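Local coordinates for protein sensory box histidine kinase/response regulator (Burkholderia thailandensis, PDB 3MR0) that probably senses a signal as part of a two-component histidine kinase, the chain here being its PAS domain, at residues R96-G102 with G117-T123. Residues are numbered along the deposited sequence; the frame is centred on the assembly and turned at random. Where two conformers were deposited one is given.
Sequences RWIQSRG and GWIMDVT
R101 and W118 face each other as a hydrogen-bonded antiparallel pair, and the arginine runs alongside the indole, illustrating how a long side chain can pave an aromatic ring across two strands. Its CB sits over the six-membered ring of W118, a CH-pi contact 3.9 Å from the centroid and 23° off the normal. CG, anti to the backbone N, passes W118 CZ2 more loosely; CD comes to 3.4 Å from W118 CZ2, and the bend at chi3 (-66°) brings NE to 3.5 Å from the same atom. CZ and NH1 also stay near CZ2, the guanidinium plane tilted 49° from the indole and W118 CH2 over one of its faces, offset toward the rim. In the conformer given here, NE forms a salt bridge with D83 on the next strand, 82-89. At the ring's edge comes the Q99 amide, almost perpendicular to the indole, its OE1 3.5 Å from W118 CH2 and its NE2 hydrogen-bonded to D83. Strands 95-106 and 112-121 form a hairpin of the PAS-fold antiparallel sheet, with paired backbone bonds at Q99–M120 and R101–W118. On the other face, I98 and I119 pack on helix 36-41, S100 and I119 on W23; I98 and S100 line a pocket that holds a bound polyether, and I98 CD1 touches I119 CG2 at 4.1 Å. Past D121 one more backbone bond, V122 N to W97 O, is made at the N-cap of helix 123-140, and then T123 OG1 accepts from W97 N at 2.9 Å, while T123 N and OG1 both reach D121 OD1 from the same face of the carboxylate, the former closing an Asx turn. D121 OD2 takes R96 NE on its syn side at 3.3 Å, a nearly straight hydrogen bond within a salt bridge.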
loop_
_atom_site.group_PDB
_atom_site.type_symbol
_atom_site.label_atom_id
_atom_site.label_comp_id
_atom_site.label_asym_id
_atom_site.label_seq_id
_atom_site.Cartn_x
_atom_site.Cartn_y
_atom_site.Cartn_z
ATOM N N ARG A 96 4.301 5.118 8.807
ATOM C CA ARG A 96 4.687 3.716 8.798
ATOM C C ARG A 96 5.012 3.296 7.362
ATOM O O ARG A 96 4.549 3.914 6.406
ATOM C CB ARG A 96 3.553 2.833 9.343
ATOM C CG ARG A 96 2.965 3.270 10.689
ATOM C CD ARG A 96 3.868 2.962 11.913
ATOM N NE ARG A 96 4.035 1.524 12.158
ATOM C CZ ARG A 96 4.648 0.986 13.214
ATOM N NH1 ARG A 96 4.742 -0.341 13.305
ATOM N NH2 ARG A 96 5.155 1.759 14.175
ATOM N N TRP A 97 5.799 2.242 7.198
ATOM C CA TRP A 97 6.011 1.680 5.880
ATOM C C TRP A 97 4.982 0.590 5.648
ATOM O O TRP A 97 4.702 -0.203 6.537
ATOM C CB TRP A 97 7.393 1.052 5.749
ATOM C CG TRP A 97 8.512 2.027 5.661
ATOM C CD1 TRP A 97 9.150 2.645 6.700
ATOM C CD2 TRP A 97 9.153 2.474 4.469
ATOM N NE1 TRP A 97 10.141 3.468 6.221
ATOM C CE2 TRP A 97 10.164 3.378 4.850
ATOM C CE3 TRP A 97 8.961 2.216 3.109
ATOM C CZ2 TRP A 97 10.992 4.009 3.916
ATOM C CZ3 TRP A 97 9.790 2.855 2.185
ATOM C CH2 TRP A 97 10.790 3.727 2.597
ATOM N N ILE A 98 4.420 0.571 4.448
ATOM C CA ILE A 98 3.590 -0.537 3.999
ATOM C C ILE A 98 4.155 -1.110 2.696
ATOM O O ILE A 98 4.756 -0.385 1.890
ATOM C CB ILE A 98 2.107 -0.104 3.756
ATOM C CG1 ILE A 98 2.018 1.092 2.790
ATOM C CG2 ILE A 98 1.397 0.198 5.059
ATOM C CD1 ILE A 98 0.576 1.500 2.442
ATOM N N GLN A 99 3.971 -2.411 2.494
ATOM C CA GLN A 99 4.088 -2.998 1.158
ATOM C C GLN A 99 2.672 -3.073 0.572
ATOM O O GLN A 99 1.751 -3.525 1.253
ATOM C CB GLN A 99 4.701 -4.397 1.218
ATOM C CG GLN A 99 4.693 -5.107 -0.118
ATOM C CD GLN A 99 5.143 -6.547 -0.020
ATOM O OE1 GLN A 99 5.022 -7.168 1.036
ATOM N NE2 GLN A 99 5.639 -7.093 -1.125
ATOM N N SER A 100 2.490 -2.595 -0.661
ATOM C CA SER A 100 1.180 -2.643 -1.330
ATOM C C SER A 100 1.310 -3.433 -2.625
ATOM O O SER A 100 2.182 -3.150 -3.453
ATOM C CB SER A 100 0.618 -1.240 -1.596
ATOM O OG SER A 100 -0.707 -1.276 -2.090
ATOM N N ARG A 101 0.421 -4.408 -2.797
ATOM C CA ARG A 101 0.407 -5.277 -3.974
ATOM C C ARG A 101 -1.023 -5.418 -4.486
ATOM O O ARG A 101 -1.958 -5.550 -3.710
ATOM C CB ARG A 101 0.988 -6.648 -3.620
ATOM C CG ARG A 101 1.150 -7.597 -4.780
ATOM C CD ARG A 101 1.701 -8.955 -4.313
ATOM N NE ARG A 101 3.071 -8.883 -3.792
ATOM C CZ ARG A 101 3.808 -9.946 -3.459
ATOM N NH1 ARG A 101 3.315 -11.168 -3.585
ATOM N NH2 ARG A 101 5.039 -9.785 -2.997
ATOM N N GLY A 102 -1.196 -5.394 -5.797
ATOM C CA GLY A 102 -2.529 -5.400 -6.352
ATOM C C GLY A 102 -2.570 -5.713 -7.825
ATOM O O GLY A 102 -1.550 -5.700 -8.501
ATOM N N GLY A 117 -6.258 -5.577 -4.008
ATOM C CA GLY A 117 -4.974 -5.867 -3.419
ATOM C C GLY A 117 -4.971 -5.778 -1.917
ATOM O O GLY A 117 -6.004 -5.760 -1.261
ATOM N N TRP A 118 -3.775 -5.739 -1.363
ATOM C CA TRP A 118 -3.617 -5.706 0.073
ATOM C C TRP A 118 -2.504 -4.756 0.494
ATOM O O TRP A 118 -1.733 -4.262 -0.330
ATOM C CB TRP A 118 -3.340 -7.115 0.605
ATOM C CG TRP A 118 -2.262 -7.923 -0.132
ATOM C CD1 TRP A 118 -2.473 -8.904 -1.067
ATOM C CD2 TRP A 118 -0.834 -7.853 0.043
ATOM N NE1 TRP A 118 -1.286 -9.424 -1.490
ATOM C CE2 TRP A 118 -0.259 -8.801 -0.828
ATOM C CE3 TRP A 118 0.018 -7.068 0.838
ATOM C CZ2 TRP A 118 1.116 -8.988 -0.930
ATOM C CZ3 TRP A 118 1.390 -7.250 0.737
ATOM C CH2 TRP A 118 1.925 -8.205 -0.142
ATOM N N ILE A 119 -2.427 -4.498 1.785
ATOM C CA ILE A 119 -1.287 -3.820 2.344
ATOM C C ILE A 119 -0.806 -4.609 3.566
ATOM O O ILE A 119 -1.596 -5.261 4.242
ATOM C CB ILE A 119 -1.602 -2.348 2.724
ATOM C CG1 ILE A 119 -2.724 -2.266 3.771
ATOM C CG2 ILE A 119 -1.932 -1.538 1.483
ATOM C CD1 ILE A 119 -2.882 -0.889 4.399
HETATM N N MSE A 120 0.495 -4.555 3.829
HETATM C CA MSE A 120 1.057 -5.086 5.068
HETATM C C MSE A 120 1.953 -4.028 5.680
HETATM O O MSE A 120 2.609 -3.280 4.941
HETATM C CB MSE A 120 1.845 -6.374 4.817
HETATM C CG MSE A 120 0.970 -7.585 4.658
HETATM SE SE MSE A 120 1.950 -9.253 4.873
HETATM C CE MSE A 120 2.848 -9.335 3.172
ATOM N N ASP A 121 1.983 -3.961 7.007
ATOM C CA ASP A 121 2.880 -3.029 7.687
ATOM C C ASP A 121 4.249 -3.650 7.781
ATOM O O ASP A 121 4.412 -4.641 8.482
ATOM C CB ASP A 121 2.402 -2.669 9.097
ATOM C CG ASP A 121 3.179 -1.500 9.682
ATOM O OD1 ASP A 121 4.418 -1.573 9.749
ATOM O OD2 ASP A 121 2.566 -0.478 10.042
ATOM N N VAL A 122 5.214 -3.073 7.064
ATOM C CA VAL A 122 6.590 -3.584 7.017
ATOM C C VAL A 122 7.590 -2.620 7.675
ATOM O O VAL A 122 8.769 -2.618 7.339
ATOM C CB VAL A 122 7.051 -3.904 5.561
ATOM C CG1 VAL A 122 6.191 -5.018 4.947
ATOM C CG2 VAL A 122 7.061 -2.641 4.691
ATOM N N THR A 123 7.108 -1.816 8.625
ATOM C CA THR A 123 7.918 -0.776 9.225
ATOM C C THR A 123 9.170 -1.316 9.866
ATOM O O THR A 123 10.255 -0.820 9.587
ATOM C CB THR A 123 7.123 0.070 10.255
ATOM O OG1 THR A 123 5.962 0.611 9.619
ATOM C CG2 THR A 123 7.969 1.221 10.776
#